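Local coordinates for protein manganese-containing pseudocatalase (PDB 2V8T) that probably breaks down hydrogen peroxide to water and oxygen as a catalase, using a pair of manganese ions bound in each subunit, at residues D92-V97 / G275-E280; P13-Q18 / N82-K87; G228-L233 / D255-V260. All blocks are in the same frame, centred on the assembly; numbering follows the deposited sequence. Where two conformers were deposited one is given.

Contact 1. Residues D92-V97 / G275-E280; sequences DLEEGV and GHDAAE
A buried joint between two loops, 92-97 and 275-280, is held by Glu94 and His276, each of which bonds the backbone of the other's loop. His276 offers ND1 to the backbone N of Glu94 at 2.9 Å; the donor lies in the ring plane and the bond is almost straight (178°). Because ND1 is the acceptor, the proton sits on NE2, which gives it to the carbonyl of Phe285, so both ring nitrogens are used and a flip would probably cost both bonds. With CG between the backbone N and the carbonyl carbon (chi1 66°), the otherwise extended chain of Glu94 crosses the histidine at about a right angle, CG lying 3.5 Å from His276 ND1. Glu94 OE1 accepts from Ala278 N at 2.8 Å, through its anti lone pair. Beyond it Val97 CB meets Ala278 CB at 3.8 Å, a fit that suits a small alanine facing a branched valine. Asp277 OD1 accepts from Glu280 N, above its carboxylate plane, in an Asx motif. A water donates to Glu94 OE1 and Asp277 OD1, which stand 4.3 Å apart, and accepts from Ala279 N. This bridge, with the salt bridge from Lys87 to Glu94 OE2, would ease the repulsion of two buried carboxylates.

Contact 2. Residues P13-Q18 / N82-K87; sequences PMPKEQ and NSLLAK. With SO4 (sulfate ion), chain H.
The loop 13-18 packs against the C-terminal end of helix 57-85, one of the long helices of this ferritin-clan fold, with Pro15 and Gln18 making the main contacts. The proline ring, puckered C-gamma exo, sets Pro15 CG 3.5 Å from Ser83 O and lays CD against Ser83 CB; a rigid apolar ring suits a helix surface where a small serine offers little bulk. Ser83 OG bonds back to Ala79 O and also receives a water that donates to Pro13 O. The backbone N of Lys16 holds O2 of a sulfate, probably from the crystallisation liquor, at 2.9 Å, while Asn171 grips the same ion. Gln18, in the conformer given of two, places CG beside its backbone N (chi1 -70°) and runs on extended (chi2 160°), reaching along the last carbonyls of the helix. Gln18 CA lies 3.2 Å from Leu84 O, a CA-H...O contact, and the amide passes over Lys87, with Gln18 CD 3.6 Å from Lys87 CA. At the end of the chain, Gln18 NE2 donates to Leu85 O at 3.0 Å (162°), approaching from above the carbonyl plane though the acceptor lies near the plane of the glutamine amide.

Contact 3. Residues G228-L233 / D255-V260; sequences GFHRNL and DGTEVV
Asn232 and Val260 form the first bridge of a two-stranded parallel sheet, flanked by a polar cluster of His230, Arg231, Asp255 and Thr257. The close-fitted part is backbone, with straight bonds: Val260 N donates to Arg231 O at 2.8 Å and Leu233 N to Val260 O at 3.0 Å, while Val259 CB rests against Arg231 O. In the cluster, whose Asp255 faces solvent, side chains do the work. In the conformer given of two, Arg231, extended from CG to NE, crosses Thr257 at about a right angle, and Arg231 NE meets Thr257 OG1 at 2.7 Å, in the guanidinium plane. That hydroxyl donates in turn to Asp255 OD1, which also accepts from Thr257 N in an Asx turn. His230 NE2 reaches Asp255 OD2 at 2.9 Å from above the carboxylate plane; Arg231 NH2 makes a salt bridge to the same oxygen whose hydrogen bond is weak and bent (127°), and Arg231 NH1 pairs with a sulfate. A valine in place of Thr257 would probably leave Arg231 NE without its acceptor, Asp255 OD1 with one donor fewer and the guanidinium less firmly fixed in rotation. Leu233, apolar and buried, touches Trp248 and Val187 of helix 172-200; strand 232-235 thus lies against that helix, near the manganese ligand His188.

Overall arrangement
Contacts 1 and 2 are neighbours, their centres 14 Å apart on the same side of the chain's centre, and Lys87, just past the end of helix 57-85, joins them through Glu94. Contact 3 stands far off, its centre about 45 Å from that of contact 1 and 32 Å from that of contact 2. Along the chain contact 2 closes first; contact 1 then opens and encloses contact 3. Helix 172-200, which carries the manganese ligand His188, touches both contact 2 and contact 3, linking the end of helix 57-85 to the parallel strands. Contact 1 instead joins loops further out, about 28 Å from the chain's centre, where they meet two other subunits of the six-chain assembly.

Contact 1. Residues D92-V97 / G275-E280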
loop_
_atom_site.group_PDB
_atom_site.type_symbol
_atom_site.label_atom_id
_atom_site.label_comp_id
_atom_site.label_asym_id
_atom_site.label_seq_id
_atom_site.Cartn_x
_atom_site.Cartn_y
_atom_site.Cartn_z
ATOM N N ASP A 92 33.789 -6.658 -18.261
ATOM C CA ASP A 92 33.464 -7.840 -17.460
ATOM C C ASP A 92 34.125 -7.852 -16.102
ATOM O O ASP A 92 33.673 -8.562 -15.230
ATOM C CB ASP A 92 33.916 -9.120 -18.221
ATOM C CG ASP A 92 33.118 -9.406 -19.456
ATOM O OD1 ASP A 92 32.007 -8.878 -19.622
ATOM O OD2 ASP A 92 33.575 -10.316 -20.218
ATOM N N LEU A 93 35.216 -7.102 -15.892
ATOM C CA LEU A 93 35.987 -7.233 -14.653
ATOM C C LEU A 93 36.636 -5.920 -14.317
ATOM O O LEU A 93 37.464 -5.438 -15.098
ATOM C CB LEU A 93 37.020 -8.352 -14.758
ATOM C CG LEU A 93 37.906 -8.550 -13.488
ATOM C CD1 LEU A 93 37.089 -9.002 -12.388
ATOM C CD2 LEU A 93 39.082 -9.457 -13.904
ATOM N N GLU A 94 36.309 -5.358 -13.165
ATOM C CA GLU A 94 37.025 -4.225 -12.662
ATOM C C GLU A 94 37.804 -4.659 -11.409
ATOM O O GLU A 94 37.374 -5.510 -10.639
ATOM C CB GLU A 94 36.211 -3.001 -12.362
ATOM C CG GLU A 94 35.281 -3.175 -11.278
ATOM C CD GLU A 94 34.550 -1.834 -10.805
ATOM O OE1 GLU A 94 33.515 -2.001 -10.194
ATOM O OE2 GLU A 94 35.050 -0.748 -11.064
ATOM N N GLU A 95 38.915 -4.022 -11.228
ATOM C CA GLU A 95 39.830 -4.305 -10.169
ATOM C C GLU A 95 40.012 -3.094 -9.245
ATOM O O GLU A 95 39.734 -1.936 -9.624
ATOM C CB GLU A 95 41.236 -4.704 -10.722
ATOM C CG GLU A 95 41.165 -5.836 -11.716
ATOM C CD GLU A 95 41.680 -7.156 -11.225
ATOM O OE1 GLU A 95 40.978 -7.759 -10.383
ATOM O OE2 GLU A 95 42.754 -7.587 -11.709
ATOM N N GLY A 96 40.399 -3.377 -8.017
ATOM C CA GLY A 96 40.814 -2.323 -7.101
ATOM C C GLY A 96 39.735 -1.655 -6.287
ATOM O O GLY A 96 40.067 -0.745 -5.488
ATOM N N VAL A 97 38.479 -2.067 -6.392
ATOM C CA VAL A 97 37.452 -1.435 -5.572
ATOM C C VAL A 97 37.536 -1.897 -4.116
ATOM O O VAL A 97 37.577 -3.104 -3.844
ATOM C CB VAL A 97 36.063 -1.736 -6.184
ATOM C CG1 VAL A 97 34.962 -1.198 -5.274
ATOM C CG2 VAL A 97 35.969 -1.138 -7.585
ATOM N N GLY A 275 27.905 -4.859 -17.238
ATOM C CA GLY A 275 29.253 -5.153 -16.831
ATOM C C GLY A 275 29.404 -5.333 -15.348
ATOM O O GLY A 275 28.432 -5.449 -14.590
ATOM N N HIS A 276 30.646 -5.355 -14.879
ATOM C CA HIS A 276 30.935 -5.581 -13.465
ATOM C C HIS A 276 30.826 -4.279 -12.687
ATOM O O HIS A 276 31.374 -3.264 -13.091
ATOM C CB HIS A 276 32.344 -6.152 -13.358
ATOM C CG HIS A 276 32.786 -6.522 -11.989
ATOM N ND1 HIS A 276 34.135 -6.476 -11.666
ATOM C CD2 HIS A 276 32.094 -6.945 -10.890
ATOM C CE1 HIS A 276 34.216 -6.870 -10.409
ATOM N NE2 HIS A 276 33.009 -7.148 -9.901
ATOM N N ASP A 277 30.175 -4.331 -11.529
ATOM C CA ASP A 277 30.196 -3.261 -10.536
ATOM C C ASP A 277 30.553 -3.909 -9.205
ATOM O O ASP A 277 29.708 -4.515 -8.529
ATOM C CB ASP A 277 28.852 -2.509 -10.496
ATOM C CG ASP A 277 28.841 -1.300 -9.579
ATOM O OD1 ASP A 277 29.619 -1.318 -8.581
ATOM O OD2 ASP A 277 28.012 -0.384 -9.829
ATOM N N ALA A 278 31.846 -3.898 -8.876
ATOM C CA ALA A 278 32.331 -4.610 -7.700
ATOM C C ALA A 278 31.695 -4.108 -6.407
ATOM O O ALA A 278 31.393 -4.897 -5.511
ATOM C CB ALA A 278 33.856 -4.498 -7.606
ATOM N N ALA A 279 31.517 -2.783 -6.272
ATOM C CA ALA A 279 30.893 -2.241 -5.076
ATOM C C ALA A 279 29.464 -2.741 -4.884
ATOM O O ALA A 279 28.942 -2.802 -3.767
ATOM C CB ALA A 279 30.916 -0.732 -5.094
ATOM N N GLU A 280 28.791 -3.072 -5.985
ATOM C CA GLU A 280 27.467 -3.645 -5.909
ATOM C C GLU A 280 27.493 -5.177 -5.816
ATOM O O GLU A 280 26.451 -5.830 -5.748
ATOM C CB GLU A 280 26.615 -3.211 -7.081
ATOM C CG GLU A 280 26.145 -1.800 -6.915
ATOM C CD GLU A 280 25.195 -1.619 -5.716
ATOM O OE1 GLU A 280 24.777 -2.625 -5.118
ATOM O OE2 GLU A 280 24.853 -0.445 -5.387
HETATM O O HOH W 1 32.246 -0.681 -8.213
#

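Contact 2. Residues P13-Q18 / N82-K87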
loop_
_atom_site.group_PDB
_atom_site.type_symbol
_atom_site.label_atom_id
_atom_site.label_comp_id
_atom_site.label_asym_id
_atom_site.label_seq_id
_atom_site.Cartn_x
_atom_site.Cartn_y
_atom_site.Cartn_z
ATOM N N PRO A 13 22.350 3.693 -27.512
ATOM C CA PRO A 13 23.718 4.191 -27.354
ATOM C C PRO A 13 24.237 3.990 -25.929
ATOM O O PRO A 13 23.468 3.652 -25.017
ATOM C CB PRO A 13 23.601 5.674 -27.701
ATOM C CG PRO A 13 22.217 6.018 -27.187
ATOM C CD PRO A 13 21.367 4.782 -27.505
ATOM N N MET A 14 25.519 4.254 -25.728
ATOM C CA MET A 14 26.166 4.074 -24.428
ATOM C C MET A 14 26.348 5.367 -23.699
ATOM O O MET A 14 26.976 6.247 -24.249
ATOM C CB MET A 14 27.533 3.511 -24.776
ATOM C CG MET A 14 28.313 3.090 -23.586
ATOM S SD MET A 14 27.378 1.870 -22.587
ATOM C CE MET A 14 25.768 2.549 -22.215
ATOM N N PRO A 15 25.821 5.526 -22.444
ATOM C CA PRO A 15 26.091 6.783 -21.754
ATOM C C PRO A 15 27.534 7.016 -21.485
ATOM O O PRO A 15 28.298 6.073 -21.296
ATOM C CB PRO A 15 25.315 6.585 -20.419
ATOM C CG PRO A 15 24.231 5.603 -20.778
ATOM C CD PRO A 15 24.869 4.676 -21.752
ATOM N N LYS A 16 27.917 8.285 -21.379
ATOM C CA LYS A 16 29.286 8.637 -20.979
ATOM C C LYS A 16 29.606 8.273 -19.558
ATOM O O LYS A 16 30.765 7.960 -19.237
ATOM C CB LYS A 16 29.525 10.107 -21.224
ATOM C CG LYS A 16 29.544 10.511 -22.683
ATOM C CD LYS A 16 29.691 12.028 -22.915
ATOM C CE LYS A 16 28.443 12.825 -22.518
ATOM N NZ LYS A 16 28.610 14.328 -22.606
ATOM N N GLU A 17 28.625 8.312 -18.644
ATOM C CA GLU A 17 28.837 8.008 -17.244
ATOM C C GLU A 17 27.467 7.766 -16.590
ATOM O O GLU A 17 26.430 8.090 -17.175
ATOM C CB GLU A 17 29.643 9.042 -16.485
ATOM C CG GLU A 17 28.951 10.303 -16.417
ATOM C CD GLU A 17 29.820 11.382 -15.681
ATOM O OE1 GLU A 17 30.898 11.075 -15.138
ATOM O OE2 GLU A 17 29.384 12.528 -15.628
ATOM N N GLN A 18 27.485 7.258 -15.394
ATOM C CA GLN A 18 26.266 6.991 -14.682
ATOM C C GLN A 18 25.493 8.294 -14.440
ATOM O O GLN A 18 26.076 9.343 -14.166
ATOM C CB GLN A 18 26.489 6.383 -13.259
ATOM C CG GLN A 18 27.003 5.013 -13.328
ATOM C CD GLN A 18 27.685 4.575 -12.028
ATOM O OE1 GLN A 18 28.721 5.163 -11.656
ATOM N NE2 GLN A 18 27.118 3.628 -11.321
ATOM N N ASN A 82 19.141 0.621 -16.867
ATOM C CA ASN A 82 20.369 -0.089 -16.559
ATOM C C ASN A 82 21.581 0.611 -17.172
ATOM O O ASN A 82 22.663 0.638 -16.578
ATOM C CB ASN A 82 20.279 -1.535 -16.983
ATOM C CG ASN A 82 19.319 -2.315 -16.110
ATOM O OD1 ASN A 82 19.092 -1.952 -14.958
ATOM N ND2 ASN A 82 18.769 -3.422 -16.663
ATOM N N SER A 83 21.425 1.137 -18.383
ATOM C CA SER A 83 22.475 1.885 -19.031
ATOM C C SER A 83 22.876 3.098 -18.215
ATOM O O SER A 83 24.072 3.408 -18.085
ATOM C CB SER A 83 22.043 2.321 -20.438
ATOM O OG SER A 83 21.871 1.243 -21.324
ATOM N N LEU A 84 21.884 3.815 -17.687
ATOM C CA LEU A 84 22.123 4.999 -16.871
ATOM C C LEU A 84 22.732 4.657 -15.510
ATOM O O LEU A 84 23.385 5.519 -14.909
ATOM C CB LEU A 84 20.811 5.776 -16.705
ATOM C CG LEU A 84 20.271 6.378 -18.006
ATOM C CD1 LEU A 84 18.777 6.737 -17.821
ATOM C CD2 LEU A 84 21.089 7.591 -18.431
ATOM N N LEU A 85 22.526 3.440 -15.007
ATOM C CA LEU A 85 23.045 3.041 -13.714
ATOM C C LEU A 85 24.380 2.298 -13.793
ATOM O O LEU A 85 25.018 2.066 -12.767
ATOM C CB LEU A 85 22.034 2.146 -12.998
ATOM C CG LEU A 85 20.739 2.851 -12.578
ATOM C CD1 LEU A 85 19.746 1.848 -12.064
ATOM C CD2 LEU A 85 21.009 3.930 -11.531
ATOM N N ALA A 86 24.822 1.919 -14.992
ATOM C CA ALA A 86 26.016 1.065 -15.148
ATOM C C ALA A 86 27.279 1.860 -14.928
ATOM O O ALA A 86 27.545 2.841 -15.585
ATOM C CB ALA A 86 26.037 0.522 -16.590
ATOM N N LYS A 87 28.151 1.368 -14.045
ATOM C CA LYS A 87 29.429 2.012 -13.824
ATOM C C LYS A 87 30.379 1.733 -14.993
ATOM O O LYS A 87 31.095 2.631 -15.450
ATOM C CB LYS A 87 30.053 1.519 -12.501
ATOM C CG LYS A 87 31.408 2.203 -12.232
ATOM C CD LYS A 87 32.145 1.705 -11.028
ATOM C CE LYS A 87 33.536 2.351 -10.900
ATOM N NZ LYS A 87 34.420 1.691 -9.951
HETATM S S SO4 H . 25.207 10.810 -21.243
HETATM O O1 SO4 H . 26.095 10.972 -20.081
HETATM O O2 SO4 H . 25.974 10.225 -22.333
HETATM O O3 SO4 H . 24.110 9.907 -20.890
HETATM O O4 SO4 H . 24.669 12.107 -21.640
HETATM O O HOH W 2 23.182 1.070 -23.839
#

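Contact 3. Residues G228-L233 / D255-V260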
loop_
_atom_site.group_PDB
_atom_site.type_symbol
_atom_site.label_atom_id
_atom_site.label_comp_id
_atom_site.label_asym_id
_atom_site.label_seq_id
_atom_site.Cartn_x
_atom_site.Cartn_y
_atom_site.Cartn_z
ATOM N N GLY A 228 9.590 5.405 -41.201
ATOM C CA GLY A 228 8.294 4.786 -41.463
ATOM C C GLY A 228 7.660 4.084 -40.281
ATOM O O GLY A 228 6.621 3.431 -40.447
ATOM N N PHE A 229 8.239 4.214 -39.086
ATOM C CA PHE A 229 7.834 3.357 -37.981
ATOM C C PHE A 229 6.436 3.680 -37.441
ATOM O O PHE A 229 5.816 2.814 -36.805
ATOM C CB PHE A 229 8.860 3.352 -36.879
ATOM C CG PHE A 229 10.192 2.702 -37.267
ATOM C CD1 PHE A 229 10.391 1.971 -38.412
ATOM C CD2 PHE A 229 11.297 2.865 -36.476
ATOM C CE1 PHE A 229 11.610 1.357 -38.674
ATOM C CE2 PHE A 229 12.502 2.268 -36.758
ATOM C CZ PHE A 229 12.667 1.495 -37.815
ATOM N N HIS A 230 5.914 4.885 -37.683
ATOM C CA HIS A 230 4.543 5.205 -37.314
ATOM C C HIS A 230 3.523 4.451 -38.157
ATOM O O HIS A 230 2.330 4.439 -37.803
ATOM C CB HIS A 230 4.281 6.711 -37.446
ATOM C CG HIS A 230 4.528 7.222 -38.829
ATOM N ND1 HIS A 230 5.794 7.166 -39.384
ATOM C CD2 HIS A 230 3.672 7.775 -39.722
ATOM C CE1 HIS A 230 5.677 7.692 -40.589
ATOM N NE2 HIS A 230 4.417 8.067 -40.839
ATOM N N ARG A 231 3.916 3.862 -39.259
ATOM C CA ARG A 231 2.975 3.119 -40.090
ATOM C C ARG A 231 2.845 1.678 -39.626
ATOM O O ARG A 231 1.906 1.012 -40.057
ATOM C CB ARG A 231 3.451 3.113 -41.557
ATOM C CG ARG A 231 3.573 4.508 -42.118
ATOM C CD ARG A 231 3.896 4.535 -43.559
ATOM N NE ARG A 231 3.990 5.926 -44.001
ATOM C CZ ARG A 231 5.157 6.527 -44.192
ATOM N NH1 ARG A 231 6.305 5.797 -44.207
ATOM N NH2 ARG A 231 5.213 7.861 -44.402
ATOM N N ASN A 232 3.803 1.177 -38.846
ATOM C CA ASN A 232 3.978 -0.260 -38.722
ATOM C C ASN A 232 3.328 -0.829 -37.490
ATOM O O ASN A 232 3.639 -0.438 -36.351
ATOM C CB ASN A 232 5.485 -0.566 -38.631
ATOM C CG ASN A 232 6.233 -0.204 -39.886
ATOM O OD1 ASN A 232 5.626 0.026 -40.936
ATOM N ND2 ASN A 232 7.562 -0.145 -39.763
ATOM N N LEU A 233 2.467 -1.818 -37.683
ATOM C CA LEU A 233 1.990 -2.675 -36.593
ATOM C C LEU A 233 2.610 -4.025 -36.860
ATOM O O LEU A 233 2.248 -4.717 -37.837
ATOM C CB LEU A 233 0.468 -2.737 -36.533
ATOM C CG LEU A 233 -0.096 -3.408 -35.291
ATOM C CD1 LEU A 233 0.167 -2.568 -34.022
ATOM C CD2 LEU A 233 -1.588 -3.637 -35.450
ATOM N N ASP A 255 0.539 11.637 -40.468
ATOM C CA ASP A 255 0.828 12.205 -41.784
ATOM C C ASP A 255 -0.151 11.824 -42.852
ATOM O O ASP A 255 0.056 12.172 -44.014
ATOM C CB ASP A 255 2.253 11.854 -42.245
ATOM C CG ASP A 255 2.466 10.390 -42.455
ATOM O OD1 ASP A 255 1.505 9.594 -42.347
ATOM O OD2 ASP A 255 3.649 10.014 -42.776
ATOM N N GLY A 256 -1.234 11.109 -42.540
ATOM C CA GLY A 256 -2.234 10.752 -43.515
ATOM C C GLY A 256 -1.895 9.602 -44.434
ATOM O O GLY A 256 -2.732 9.227 -45.253
ATOM N N THR A 257 -0.713 9.016 -44.292
ATOM C CA THR A 257 -0.278 7.933 -45.169
ATOM C C THR A 257 -0.888 6.598 -44.721
ATOM O O THR A 257 -1.339 6.433 -43.602
ATOM C CB THR A 257 1.253 7.848 -45.242
ATOM O OG1 THR A 257 1.769 7.491 -43.977
ATOM C CG2 THR A 257 1.869 9.171 -45.762
ATOM N N GLU A 258 -0.876 5.633 -45.628
ATOM C CA GLU A 258 -1.520 4.332 -45.372
ATOM C C GLU A 258 -0.666 3.534 -44.398
ATOM O O GLU A 258 0.529 3.368 -44.578
ATOM C CB GLU A 258 -1.716 3.544 -46.654
ATOM C CG GLU A 258 -2.365 2.173 -46.483
ATOM C CD GLU A 258 -3.799 2.113 -46.077
ATOM O OE1 GLU A 258 -4.176 1.058 -45.378
ATOM O OE2 GLU A 258 -4.543 3.073 -46.404
ATOM N N VAL A 259 -1.304 2.988 -43.368
ATOM C CA VAL A 259 -0.600 2.179 -42.384
ATOM C C VAL A 259 -0.482 0.738 -42.861
ATOM O O VAL A 259 -1.232 0.319 -43.745
ATOM C CB VAL A 259 -1.267 2.288 -40.992
ATOM C CG1 VAL A 259 -1.285 3.761 -40.548
ATOM C CG2 VAL A 259 -2.618 1.635 -40.926
ATOM N N VAL A 260 0.430 -0.016 -42.264
ATOM C CA VAL A 260 0.727 -1.369 -42.703
ATOM C C VAL A 260 0.950 -2.306 -41.571
ATOM O O VAL A 260 1.504 -1.938 -40.508
ATOM C CB VAL A 260 1.735 -1.492 -43.722
ATOM C CG1 VAL A 260 1.360 -0.649 -44.965
ATOM C CG2 VAL A 260 2.951 -1.003 -43.111
#